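Soluble lytic murein transglycosylase (Pseudomonas aeruginosa, PDB 5OHU) cleaves the glycan strands of peptidoglycan as a lytic transglycosylase, acting both exolytically and endolytically in turnover of the bacterial cell wall. Local coordinates at residues R192-A197 and L213-A218; G244-A249 and K274-R279; R532-P537 and Y557-H562. One frame throughout, in Å; residues are numbered along the deposited sequence. Where two conformers were deposited one is given.

Contact 1: residues R192-A197 and L213-A218; sequences RNYSLA and LMVSVA
Where Tyr194 and Val215 face each other, their CA atoms stand 6.6 Å apart, and the first turn of helix 194-201 meets the C-terminal half of helix 208-219 running in roughly the opposite direction, with Tyr194 paired to Val215 and Ala218, and Ala197 to Val215. The phenol ring of Tyr194 is the large group of the contact and packs against Val215 and Ala218. Its CG is anti to the carbonyl carbon (chi1 -54°), a setting that sends the ring back toward the start of its own helix and toward the C-terminal end of the partner helix. One ring edge atom, CE1, rests against Ala218 CB at 3.7 Å, while CD1 approaches Val215 CG1 at 4.2 Å; both methyls meet the ring obliquely, and the Tyr194 and Val215 side chains slide past one another in opposite directions. The two branches of Val215 divide the work. CG1 serves the tyrosine, and CG2, on the other arm, reaches Ala197 CB at 3.9 Å. One face of the ring carries the carbonyl oxygen of Arg192, 3.7 Å above the plane and displaced toward the rim. Arg192 itself closes helix 178-190 in a Schellman motif, and that turn delivers the chain to the new helix. A weak hydrogen bond to Arg247 of helix 235-251 ties the tyrosine hydroxyl to the next helix. In the interior, Ala197 also packs on Leu185 and Ala188 of helix 178-190, and Ala218 on Leu243 of helix 235-251. Roughly antiparallel helix pairs of this kind, consecutive in the chain and flanked by the helices before and after, characterise the alpha-superhelical ring of Slt70-like transglycosylases.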
ATOM      1  N   ARG A 192       3.383  18.911  -6.128  1.00 27.69           N
ATOM      2  CA  ARG A 192       3.856  19.094  -7.501  1.00 27.56           C
ATOM      3  C   ARG A 192       2.717  19.421  -8.458  1.00 24.41           C
ATOM      4  O   ARG A 192       2.803  19.126  -9.651  1.00 28.28           O
ATOM      5  CB  ARG A 192       4.630  17.868  -8.000  1.00 26.03           C
ATOM      6  CG  ARG A 192       5.774  17.438  -7.109  1.00 29.34           C
ATOM      7  CD  ARG A 192       6.450  16.169  -7.609  1.00 35.42           C
ATOM      8  NE  ARG A 192       7.281  15.570  -6.566  1.00 41.19           N
ATOM      9  CZ  ARG A 192       8.611  15.654  -6.513  1.00 45.35           C
ATOM     10  NH1 ARG A 192       9.280  16.309  -7.454  1.00 47.19           N
ATOM     11  NH2 ARG A 192       9.273  15.080  -5.512  1.00 43.24           N
ATOM     12  N   ASN A 193       1.641  20.037  -7.952  1.00 24.37           N
ATOM     13  CA  ASN A 193       0.565  20.556  -8.798  1.00 22.30           C
ATOM     14  C   ASN A 193       0.796  22.051  -9.029  1.00 23.13           C
ATOM     15  O   ASN A 193       0.204  22.914  -8.378  1.00 23.02           O
ATOM     16  CB  ASN A 193      -0.792  20.264  -8.169  1.00 34.38           C
ATOM     17  CG  ASN A 193      -1.110  18.781  -8.156  1.00 51.42           C
ATOM     18  OD1 ASN A 193      -0.753  18.057  -9.086  1.00 55.90           O
ATOM     19  ND2 ASN A 193      -1.765  18.316  -7.096  1.00 50.92           N
ATOM     20  N   TYR A 194       1.664  22.360 -10.000  1.00 23.62           N
ATOM     21  CA  TYR A 194       2.143  23.735 -10.145  1.00 27.79           C
ATOM     22  C   TYR A 194       1.142  24.639 -10.843  1.00 31.34           C
ATOM     23  O   TYR A 194       1.148  25.851 -10.606  1.00 32.08           O
ATOM     24  CB  TYR A 194       3.484  23.766 -10.877  1.00 24.79           C
ATOM     25  CG  TYR A 194       4.519  22.870 -10.228  1.00 32.04           C
ATOM     26  CD1 TYR A 194       4.931  23.095  -8.917  1.00 33.36           C
ATOM     27  CD2 TYR A 194       5.082  21.798 -10.918  1.00 29.66           C
ATOM     28  CE1 TYR A 194       5.882  22.273  -8.305  1.00 33.09           C
ATOM     29  CE2 TYR A 194       6.034  20.968 -10.314  1.00 28.91           C
ATOM     30  CZ  TYR A 194       6.429  21.216  -9.008  1.00 32.22           C
ATOM     31  OH  TYR A 194       7.371  20.406  -8.410  1.00 23.89           O
ATOM     32  N   SER A 195       0.265  24.089 -11.677  1.00 27.58           N
ATOM     33  CA  SER A 195      -0.760  24.918 -12.292  1.00 27.85           C
ATOM     34  C   SER A 195      -1.708  25.458 -11.225  1.00 25.65           C
ATOM     35  O   SER A 195      -1.985  26.660 -11.165  1.00 28.02           O
ATOM     36  CB  SER A 195      -1.502  24.113 -13.357  1.00 37.92           C
ATOM     37  OG  SER A 195      -2.555  24.869 -13.923  1.00 52.49           O
ATOM     38  N   LEU A 196      -2.184  24.579 -10.342  1.00 20.15           N
ATOM     39  CA  LEU A 196      -2.901  25.032  -9.159  1.00 18.43           C
ATOM     40  C   LEU A 196      -2.082  26.053  -8.371  1.00 25.56           C
ATOM     41  O   LEU A 196      -2.559  27.157  -8.087  1.00 27.12           O
ATOM     42  CB  LEU A 196      -3.260  23.829  -8.286  1.00 13.26           C
ATOM     43  CG  LEU A 196      -3.973  24.204  -6.982  1.00 19.03           C
ATOM     44  CD1 LEU A 196      -5.182  25.067  -7.214  1.00 13.41           C
ATOM     45  CD2 LEU A 196      -4.316  22.972  -6.150  1.00 26.51           C
ATOM     46  N   ALA A 197      -0.837  25.704  -8.021  1.00 20.88           N
ATOM     47  CA  ALA A 197      -0.016  26.583  -7.182  1.00 17.99           C
ATOM     48  C   ALA A 197       0.160  27.955  -7.821  1.00 18.28           C
ATOM     49  O   ALA A 197       0.064  28.987  -7.142  1.00 22.66           O
ATOM     50  CB  ALA A 197       1.347  25.933  -6.918  1.00 16.64           C
ATOM     51  N   LEU A 213       8.084  32.601  -6.228  1.00 19.37           N
ATOM     52  CA  LEU A 213       9.352  32.037  -5.796  1.00 18.82           C
ATOM     53  C   LEU A 213       9.150  30.647  -5.234  1.00 22.39           C
ATOM     54  O   LEU A 213       9.974  29.747  -5.455  1.00 26.15           O
ATOM     55  CB  LEU A 213       9.983  32.955  -4.753  1.00 22.67           C
ATOM     56  CG  LEU A 213      11.492  33.067  -4.684  1.00 24.74           C
ATOM     57  CD1 LEU A 213      12.057  33.210  -6.109  1.00 20.71           C
ATOM     58  CD2 LEU A 213      11.858  34.289  -3.822  1.00 18.17           C
ATOM     59  N   MET A 214       8.061  30.454  -4.491  1.00 16.32           N
ATOM     60  CA  MET A 214       7.761  29.123  -3.990  0.58 18.14           C
ATOM     61  C   MET A 214       7.632  28.129  -5.137  1.00 18.42           C
ATOM     62  O   MET A 214       8.215  27.041  -5.090  1.00 15.28           O
ATOM     63  CB  MET A 214       6.491  29.143  -3.143  0.58 23.15           C
ATOM     64  CG  MET A 214       6.093  27.766  -2.638  0.58 22.07           C
ATOM     65  SD  MET A 214       4.987  27.867  -1.223  0.58 26.93           S
ATOM     66  CE  MET A 214       6.148  28.253   0.085  0.58 29.08           C
ATOM     67  N   VAL A 215       6.895  28.498  -6.187  1.00 15.06           N
ATOM     68  CA  VAL A 215       6.699  27.570  -7.300  1.00 16.37           C
ATOM     69  C   VAL A 215       8.033  27.258  -7.977  1.00 16.16           C
ATOM     70  O   VAL A 215       8.354  26.097  -8.245  1.00 20.50           O
ATOM     71  CB  VAL A 215       5.661  28.128  -8.296  1.00 16.11           C
ATOM     72  CG1 VAL A 215       5.544  27.201  -9.523  1.00 15.80           C
ATOM     73  CG2 VAL A 215       4.292  28.317  -7.607  1.00 13.54           C
ATOM     74  N   SER A 216       8.827  28.294  -8.264  1.00 16.44           N
ATOM     75  CA  SER A 216      10.126  28.101  -8.909  1.00 13.82           C
ATOM     76  C   SER A 216      11.046  27.210  -8.083  1.00 13.92           C
ATOM     77  O   SER A 216      11.722  26.329  -8.623  1.00 14.83           O
ATOM     78  CB  SER A 216      10.788  29.452  -9.151  1.00 16.27           C
ATOM     79  OG  SER A 216      12.030  29.269  -9.819  1.00 27.48           O
ATOM     80  N   VAL A 217      11.080  27.425  -6.770  1.00 13.37           N
ATOM     81  CA  VAL A 217      11.932  26.621  -5.904  1.00 13.15           C
ATOM     82  C   VAL A 217      11.410  25.193  -5.818  1.00 12.84           C
ATOM     83  O   VAL A 217      12.189  24.238  -5.759  1.00 17.49           O
ATOM     84  CB  VAL A 217      12.036  27.284  -4.516  1.00 13.21           C
ATOM     85  CG1 VAL A 217      12.602  26.328  -3.475  1.00 12.96           C
ATOM     86  CG2 VAL A 217      12.873  28.556  -4.608  1.00 15.30           C
ATOM     87  N   ALA A 218      10.085  25.018  -5.788  1.00 14.65           N
ATOM     88  CA  ALA A 218       9.553  23.658  -5.758  1.00 13.39           C
ATOM     89  C   ALA A 218       9.949  22.903  -7.019  1.00 13.50           C
ATOM     90  O   ALA A 218      10.252  21.708  -6.964  1.00 15.27           O
ATOM     91  CB  ALA A 218       8.032  23.670  -5.588  1.00 21.24           C
TER

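Contact 2: residues G244-A249 and K274-R279; sequences GLRRLA and KVAIAR
Ile277 lies against both Leu245 and Arg246, and divides the contact into a buried, apolar half covered by a further helix and a partly exposed half with polar groups. The two helical segments run almost parallel, at 13° between their directions, with axes 9.3 Å apart, and the CA atoms of Arg246 and Ile277 come within 5.6 Å of each other. On the buried side Ile277 CG2, the branch that stands anti to its own backbone nitrogen, meets Leu245 CB at 4.1 Å. Both residues are enclosed, and helix 253-263 seals this half: Leu259 packs on Leu245, and Leu260 on Ile277. The other branch of the isoleucine looks to the partly exposed side. There CG1 touches Arg246 CD at 3.9 Å, and the two side chains cross at about a right angle. In the arginine, chi2 (131°) carries CD toward Ile277 and loosely past Ala276 CB at 4.4 Å, and the bend at chi3 (45°) then turns the guanidinium back from the partner helix. That group presents its edge to the isoleucine, with NH1 at 4.2 Å from Ile277 CG1. The charged end is engaged elsewhere: NH2 forms a salt bridge with Glu190 at the end of helix 178-190, which probably fixes where the guanidinium lies, and the side chain also touches Glu280 of helix 271-287. Between these two segments the contact is van der Waals and hydrophobic; further along, Ala249 O is hydrogen-bonded to Ser284 OG of helix 271-287. The chemistry implies a divided role for Arg246: its aliphatic stem does the work of an apolar residue, while its charge binds a third helix to the pair.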
ATOM      1  N   GLY A 244      11.865  24.086  -0.246  1.00 12.41           N
ATOM      2  CA  GLY A 244      12.947  23.696  -1.135  1.00 12.40           C
ATOM      3  C   GLY A 244      13.927  22.735  -0.488  1.00 12.18           C
ATOM      4  O   GLY A 244      14.379  21.779  -1.120  1.00 14.81           O
ATOM      5  N   LEU A 245      14.250  22.950   0.786  1.00 23.17           N
ATOM      6  CA  LEU A 245      15.180  22.025   1.430  1.00 21.73           C
ATOM      7  C   LEU A 245      14.567  20.647   1.603  1.00 17.85           C
ATOM      8  O   LEU A 245      15.260  19.636   1.454  1.00 15.48           O
ATOM      9  CB  LEU A 245      15.661  22.558   2.774  1.00 12.22           C
ATOM     10  CG  LEU A 245      16.442  23.856   2.669  1.00 12.52           C
ATOM     11  CD1 LEU A 245      16.462  24.597   3.995  1.00 17.23           C
ATOM     12  CD2 LEU A 245      17.829  23.520   2.201  1.00 12.48           C
ATOM     13  N   ARG A 246      13.270  20.584   1.907  1.00 18.29           N
ATOM     14  CA  ARG A 246      12.614  19.280   2.025  1.00 18.83           C
ATOM     15  C   ARG A 246      12.590  18.567   0.685  1.00 23.09           C
ATOM     16  O   ARG A 246      12.812  17.351   0.613  1.00 30.44           O
ATOM     17  CB  ARG A 246      11.191  19.444   2.573  1.00 22.93           C
ATOM     18  CG  ARG A 246      11.090  19.151   4.074  1.00 34.00           C
ATOM     19  CD  ARG A 246      10.345  20.226   4.827  1.00 43.97           C
ATOM     20  NE  ARG A 246       9.119  20.633   4.144  1.00 57.32           N
ATOM     21  CZ  ARG A 246       8.552  21.833   4.262  1.00 64.35           C
ATOM     22  NH1 ARG A 246       9.103  22.762   5.046  1.00 65.83           N
ATOM     23  NH2 ARG A 246       7.440  22.096   3.586  1.00 59.42           N
ATOM     24  N   ARG A 247      12.322  19.308  -0.387  1.00 18.69           N
ATOM     25  CA  ARG A 247      12.359  18.722  -1.720  1.00 15.59           C
ATOM     26  C   ARG A 247      13.777  18.280  -2.059  1.00 23.40           C
ATOM     27  O   ARG A 247      14.006  17.130  -2.452  1.00 20.15           O
ATOM     28  CB  ARG A 247      11.825  19.742  -2.733  1.00 16.55           C
ATOM     29  CG  ARG A 247      11.872  19.330  -4.210  1.00 23.79           C
ATOM     30  CD  ARG A 247      10.841  18.262  -4.612  1.00 26.26           C
ATOM     31  NE  ARG A 247       9.525  18.423  -3.989  1.00 28.02           N
ATOM     32  CZ  ARG A 247       8.523  19.130  -4.514  1.00 31.69           C
ATOM     33  NH1 ARG A 247       8.682  19.768  -5.661  1.00 26.58           N
ATOM     34  NH2 ARG A 247       7.349  19.191  -3.891  1.00 32.66           N
ATOM     35  N   LEU A 248      14.750  19.173  -1.856  1.00 22.36           N
ATOM     36  CA  LEU A 248      16.137  18.871  -2.192  1.00 17.17           C
ATOM     37  C   LEU A 248      16.660  17.668  -1.427  1.00 15.04           C
ATOM     38  O   LEU A 248      17.520  16.928  -1.931  1.00 16.95           O
ATOM     39  CB  LEU A 248      17.006  20.099  -1.897  1.00 13.36           C
ATOM     40  CG  LEU A 248      18.458  20.133  -2.352  1.00 15.54           C
ATOM     41  CD1 LEU A 248      18.540  20.012  -3.875  1.00 13.40           C
ATOM     42  CD2 LEU A 248      19.115  21.432  -1.854  1.00 17.89           C
ATOM     43  N   ALA A 249      16.179  17.466  -0.202  1.00 12.94           N
ATOM     44  CA  ALA A 249      16.656  16.340   0.591  1.00 21.51           C
ATOM     45  C   ALA A 249      16.381  14.996  -0.074  1.00 24.45           C
ATOM     46  O   ALA A 249      17.082  14.027   0.211  1.00 23.69           O
ATOM     47  CB  ALA A 249      16.011  16.365   1.972  1.00 15.09           C
ATOM     48  N   LYS A 274      11.475  23.752  11.211  1.00 20.89           N
ATOM     49  CA  LYS A 274      12.844  23.302  11.424  1.00 21.40           C
ATOM     50  C   LYS A 274      12.892  21.816  11.770  1.00 25.24           C
ATOM     51  O   LYS A 274      13.746  21.087  11.262  1.00 27.11           O
ATOM     52  CB  LYS A 274      13.512  24.132  12.513  1.00 34.24           C
ATOM     53  CG  LYS A 274      15.023  24.109  12.446  1.00 37.13           C
ATOM     54  CD  LYS A 274      15.630  24.939  13.568  1.00 57.59           C
ATOM     55  CE  LYS A 274      15.096  26.368  13.569  1.00 66.31           C
ATOM     56  NZ  LYS A 274      15.724  27.204  14.633  1.00 70.72           N
ATOM     57  N   VAL A 275      11.973  21.341  12.614  1.00 27.18           N
ATOM     58  CA  VAL A 275      11.942  19.915  12.931  1.00 26.83           C
ATOM     59  C   VAL A 275      11.602  19.103  11.690  1.00 21.11           C
ATOM     60  O   VAL A 275      12.198  18.053  11.440  1.00 27.40           O
ATOM     61  CB  VAL A 275      10.958  19.631  14.081  1.00 31.78           C
ATOM     62  CG1 VAL A 275      10.442  18.219  13.992  1.00 23.11           C
ATOM     63  CG2 VAL A 275      11.649  19.830  15.416  1.00 41.45           C
ATOM     64  N   ALA A 276      10.655  19.575  10.886  1.00 18.89           N
ATOM     65  CA  ALA A 276      10.295  18.847   9.676  1.00 17.10           C
ATOM     66  C   ALA A 276      11.470  18.779   8.716  1.00 27.71           C
ATOM     67  O   ALA A 276      11.781  17.712   8.176  1.00 29.00           O
ATOM     68  CB  ALA A 276       9.091  19.505   8.992  1.00 15.75           C
ATOM     69  N   ILE A 277      12.130  19.919   8.480  1.00 22.86           N
ATOM     70  CA  ILE A 277      13.290  19.934   7.596  1.00 17.05           C
ATOM     71  C   ILE A 277      14.339  18.949   8.090  1.00 20.47           C
ATOM     72  O   ILE A 277      14.813  18.080   7.341  1.00 19.25           O
ATOM     73  CB  ILE A 277      13.869  21.354   7.497  1.00 20.44           C
ATOM     74  CG1 ILE A 277      12.829  22.310   6.918  1.00 31.89           C
ATOM     75  CG2 ILE A 277      15.100  21.337   6.629  1.00 18.41           C
ATOM     76  CD1 ILE A 277      13.256  23.788   6.999  1.00 34.49           C
ATOM     77  N   ALA A 278      14.706  19.071   9.367  1.00 12.08           N
ATOM     78  CA  ALA A 278      15.755  18.241   9.942  1.00 13.40           C
ATOM     79  C   ALA A 278      15.409  16.764   9.834  1.00 23.26           C
ATOM     80  O   ALA A 278      16.269  15.937   9.507  1.00 20.69           O
ATOM     81  CB  ALA A 278      15.979  18.625  11.405  1.00 14.19           C
ATOM     82  N   ARG A 279      14.153  16.414  10.092  1.00 25.72           N
ATOM     83  CA  ARG A 279      13.777  15.008  10.035  1.00 26.62           C
ATOM     84  C   ARG A 279      13.816  14.480   8.605  1.00 18.61           C
ATOM     85  O   ARG A 279      14.292  13.362   8.371  1.00 21.12           O
ATOM     86  CB  ARG A 279      12.411  14.802  10.689  1.00 26.68           C
ATOM     87  CG  ARG A 279      12.480  14.959  12.224  1.00 28.25           C
ATOM     88  CD  ARG A 279      11.161  14.561  12.925  1.00 30.39           C
ATOM     89  NE  ARG A 279      11.115  14.984  14.327  1.00 37.09           N
ATOM     90  CZ  ARG A 279      10.011  14.980  15.074  1.00 39.73           C
ATOM     91  NH1 ARG A 279       8.859  14.578  14.552  1.00 45.67           N
ATOM     92  NH2 ARG A 279      10.049  15.391  16.337  1.00 26.72           N
TER

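Contact 3: residues R532-P537 and Y557-H562; sequences RKFGIP and YLSQVH
Phe534 and Gln560 reach one another because both place CG beside the backbone nitrogen, anti to the carbonyl carbon (chi1 -72° and -82°), and because the glutamine then runs on extended. Their side chains slide past each other in opposite directions, bringing the phenyl edge against the amide with the two planes 75° apart. The ring edge meets the amide about its carbon: CE1 lies 3.7 Å from Gln560 CD, close to the ring plane. Gln560 OE1 sits at the same edge, in plane, 3.9 Å from CE1, where the slightly positive C-H rim probably suits a carbonyl oxygen better than a ring face would. Next to it, CZ comes to 3.9 Å from the hydroxyl of Ser559, approached obliquely; that OG is already hydrogen-bonded within its own helix, to the carbonyl of Ala556. The amide nitrogen also lies against the aliphatic part of Lys533, with NE2 at 3.5 Å from CG, and a folded lysine chain curls round so that its amino group lies nearby as well. A single water accepts from both: from Gln560 NE2 at 3.2 Å, and from Lys533 NZ in a weak bond of 3.3 Å. One flat amide thus packs on an aromatic edge and, through its nitrogen, on a lysine as well, and the water joins the two helices where direct polar contact is lacking. Helix 524-534 stops just after Phe534, at Gly535 with its positive phi, and Ile536 continues the packing onto Arg552 and Leu553 of helix 547-564. Surface packing of this sort, a helix end laid on a longer helix, belongs here to the lysozyme-like fold of the SLT domain.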
ATOM      1  N   ARG A 532      14.331 -14.675 -26.010  1.00 32.34           N
ATOM      2  CA  ARG A 532      15.395 -14.740 -27.007  1.00 36.90           C
ATOM      3  C   ARG A 532      16.680 -15.291 -26.405  1.00 26.80           C
ATOM      4  O   ARG A 532      17.401 -16.043 -27.064  1.00 30.22           O
ATOM      5  CB  ARG A 532      15.636 -13.367 -27.636  1.00 43.68           C
ATOM      6  CG  ARG A 532      14.425 -12.791 -28.356  1.00 54.93           C
ATOM      7  CD  ARG A 532      14.803 -11.565 -29.174  1.00 67.63           C
ATOM      8  NE  ARG A 532      13.732 -10.563 -29.156  1.00 75.75           N
ATOM      9  CZ  ARG A 532      13.669  -9.540 -28.304  1.00 77.60           C
ATOM     10  NH1 ARG A 532      14.628  -9.383 -27.401  1.00 78.50           N
ATOM     11  NH2 ARG A 532      12.649  -8.685 -28.360  1.00 75.44           N
ATOM     12  N   LYS A 533      16.972 -14.939 -25.150  1.00 25.93           N
ATOM     13  CA  LYS A 533      18.221 -15.363 -24.529  1.00 21.01           C
ATOM     14  C   LYS A 533      18.276 -16.878 -24.377  1.00 22.61           C
ATOM     15  O   LYS A 533      19.323 -17.492 -24.595  1.00 23.92           O
ATOM     16  CB  LYS A 533      18.380 -14.679 -23.170  1.00 23.40           C
ATOM     17  CG  LYS A 533      19.795 -14.697 -22.627  1.00 31.00           C
ATOM     18  CD  LYS A 533      20.748 -14.123 -23.669  1.00 39.00           C
ATOM     19  CE  LYS A 533      21.924 -13.413 -23.035  1.00 44.12           C
ATOM     20  NZ  LYS A 533      21.497 -12.312 -22.155  1.00 49.24           N
ATOM     21  N   PHE A 534      17.159 -17.502 -24.012  1.00 30.17           N
ATOM     22  CA  PHE A 534      17.158 -18.930 -23.732  1.00 27.72           C
ATOM     23  C   PHE A 534      16.666 -19.784 -24.886  1.00 20.13           C
ATOM     24  O   PHE A 534      16.773 -21.007 -24.805  1.00 30.02           O
ATOM     25  CB  PHE A 534      16.301 -19.235 -22.502  1.00 24.92           C
ATOM     26  CG  PHE A 534      16.920 -18.799 -21.212  1.00 21.60           C
ATOM     27  CD1 PHE A 534      16.840 -17.472 -20.802  1.00 17.77           C
ATOM     28  CD2 PHE A 534      17.596 -19.713 -20.413  1.00 18.17           C
ATOM     29  CE1 PHE A 534      17.406 -17.057 -19.603  1.00 17.13           C
ATOM     30  CE2 PHE A 534      18.170 -19.316 -19.212  1.00 21.38           C
ATOM     31  CZ  PHE A 534      18.069 -17.983 -18.799  1.00 23.55           C
ATOM     32  N   GLY A 535      16.130 -19.191 -25.947  1.00 24.18           N
ATOM     33  CA  GLY A 535      15.489 -19.998 -26.966  1.00 23.92           C
ATOM     34  C   GLY A 535      14.168 -20.602 -26.527  1.00 33.28           C
ATOM     35  O   GLY A 535      13.772 -21.648 -27.047  1.00 37.20           O
ATOM     36  N   ILE A 536      13.478 -19.971 -25.590  1.00 30.61           N
ATOM     37  CA  ILE A 536      12.170 -20.428 -25.119  1.00 33.01           C
ATOM     38  C   ILE A 536      11.096 -19.743 -25.958  1.00 32.85           C
ATOM     39  O   ILE A 536      11.026 -18.499 -25.935  1.00 31.96           O
ATOM     40  CB  ILE A 536      11.977 -20.138 -23.631  1.00 32.53           C
ATOM     41  CG1 ILE A 536      13.007 -20.893 -22.794  1.00 30.14           C
ATOM     42  CG2 ILE A 536      10.555 -20.481 -23.194  1.00 26.59           C
ATOM     43  CD1 ILE A 536      13.007 -20.476 -21.341  1.00 31.51           C
ATOM     44  N   PRO A 537      10.245 -20.476 -26.664  1.00 35.78           N
ATOM     45  CA  PRO A 537       9.266 -19.840 -27.556  1.00 35.88           C
ATOM     46  C   PRO A 537       8.245 -19.008 -26.797  1.00 41.01           C
ATOM     47  O   PRO A 537       7.716 -19.430 -25.767  1.00 44.80           O
ATOM     48  CB  PRO A 537       8.591 -21.028 -28.253  1.00 33.94           C
ATOM     49  CG  PRO A 537       9.571 -22.163 -28.129  1.00 33.94           C
ATOM     50  CD  PRO A 537      10.239 -21.946 -26.794  1.00 36.40           C
ATOM     51  N   TYR A 557      14.307 -16.099 -16.249  1.00 19.49           N
ATOM     52  CA  TYR A 557      14.713 -14.763 -15.820  1.00 16.01           C
ATOM     53  C   TYR A 557      15.221 -14.775 -14.380  1.00 20.06           C
ATOM     54  O   TYR A 557      16.267 -14.188 -14.074  1.00 20.69           O
ATOM     55  CB  TYR A 557      13.552 -13.778 -15.966  1.00 22.17           C
ATOM     56  CG  TYR A 557      13.922 -12.434 -15.400  1.00 23.40           C
ATOM     57  CD1 TYR A 557      14.757 -11.577 -16.116  1.00 22.41           C
ATOM     58  CD2 TYR A 557      13.454 -12.029 -14.159  1.00 24.21           C
ATOM     59  CE1 TYR A 557      15.117 -10.354 -15.609  1.00 28.41           C
ATOM     60  CE2 TYR A 557      13.809 -10.805 -13.635  1.00 28.48           C
ATOM     61  CZ  TYR A 557      14.642  -9.972 -14.366  1.00 33.20           C
ATOM     62  OH  TYR A 557      15.016  -8.756 -13.858  1.00 34.95           O
ATOM     63  N   LEU A 558      14.508 -15.464 -13.491  1.00 18.83           N
ATOM     64  CA  LEU A 558      14.936 -15.571 -12.100  1.00 19.80           C
ATOM     65  C   LEU A 558      16.332 -16.186 -11.990  1.00 26.39           C
ATOM     66  O   LEU A 558      17.131 -15.787 -11.131  1.00 16.99           O
ATOM     67  CB  LEU A 558      13.910 -16.394 -11.323  1.00 17.69           C
ATOM     68  CG  LEU A 558      14.074 -16.565  -9.815  1.00 24.47           C
ATOM     69  CD1 LEU A 558      14.150 -15.220  -9.112  1.00 14.40           C
ATOM     70  CD2 LEU A 558      12.917 -17.388  -9.279  1.00 18.50           C
ATOM     71  N   SER A 559      16.660 -17.140 -12.864  1.00 15.28           N
ATOM     72  CA  SER A 559      17.985 -17.745 -12.786  1.00 17.60           C
ATOM     73  C   SER A 559      19.067 -16.783 -13.258  1.00 19.38           C
ATOM     74  O   SER A 559      20.204 -16.867 -12.786  1.00 22.74           O
ATOM     75  CB  SER A 559      18.025 -19.047 -13.588  1.00 15.74           C
ATOM     76  OG  SER A 559      18.128 -18.777 -14.971  1.00 19.98           O
ATOM     77  N   GLN A 560      18.738 -15.877 -14.187  1.00 22.73           N
ATOM     78  CA  GLN A 560      19.679 -14.830 -14.594  1.00 22.15           C
ATOM     79  C   GLN A 560      19.987 -13.877 -13.444  1.00 17.38           C
ATOM     80  O   GLN A 560      21.147 -13.541 -13.187  1.00 20.38           O
ATOM     81  CB  GLN A 560      19.112 -14.039 -15.775  1.00 18.25           C
ATOM     82  CG  GLN A 560      19.308 -14.694 -17.128  1.00 31.82           C
ATOM     83  CD  GLN A 560      18.758 -13.845 -18.273  1.00 43.96           C
ATOM     84  OE1 GLN A 560      17.619 -13.367 -18.230  1.00 37.76           O
ATOM     85  NE2 GLN A 560      19.578 -13.644 -19.299  1.00 52.18           N
ATOM     86  N   VAL A 561      18.955 -13.385 -12.768  1.00 18.82           N
ATOM     87  CA  VAL A 561      19.208 -12.521 -11.623  1.00 18.79           C
ATOM     88  C   VAL A 561      19.999 -13.292 -10.570  1.00 22.99           C
ATOM     89  O   VAL A 561      20.923 -12.762  -9.944  1.00 14.24           O
ATOM     90  CB  VAL A 561      17.881 -11.969 -11.076  1.00 21.79           C
ATOM     91  CG1 VAL A 561      18.148 -11.024  -9.969  1.00 28.77           C
ATOM     92  CG2 VAL A 561      17.128 -11.235 -12.178  1.00 27.85           C
ATOM     93  N   HIS A 562      19.702 -14.581 -10.430  1.00 22.54           N
ATOM     94  CA  HIS A 562      20.372 -15.421  -9.448  1.00 19.20           C
ATOM     95  C   HIS A 562      21.872 -15.522  -9.735  1.00 24.33           C
ATOM     96  O   HIS A 562      22.703 -15.314  -8.838  1.00 16.51           O
ATOM     97  CB  HIS A 562      19.687 -16.792  -9.451  1.00 15.46           C
ATOM     98  CG  HIS A 562      20.231 -17.776  -8.469  1.00 19.14           C
ATOM     99  ND1 HIS A 562      20.882 -18.923  -8.864  1.00 23.19           N
ATOM    100  CD2 HIS A 562      20.152 -17.843  -7.117  1.00 22.89           C
ATOM    101  CE1 HIS A 562      21.208 -19.644  -7.804  1.00 14.24           C
ATOM    102  NE2 HIS A 562      20.766 -19.017  -6.731  1.00 20.24           N
TER
HETATM  103  O   HOH W   1      18.610 -11.092 -20.981  1.00 45.18           O

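How the contacts relate
Along the chain the three contacts lie in series, none nested in or crossing another. Contact 1 closes first, turning back over 15 intervening residues; contact 2 follows over 24, with helix 253-263 in its loop; contact 3 closes a loop of 19 within the SLT domain. Contacts 1 and 2 are neighbours, their centres about 17 Å apart, since helix 208-219 and helix 235-251 succeed each other and touch: Val217 packs on Gly244, while Arg247 also reaches Arg192 in the turn before helix 194-201. Together they join consecutive stretches of the helical ring. Contact 3 is remote, its centre about 45 Å from that of contact 1 and 44 Å from that of contact 2.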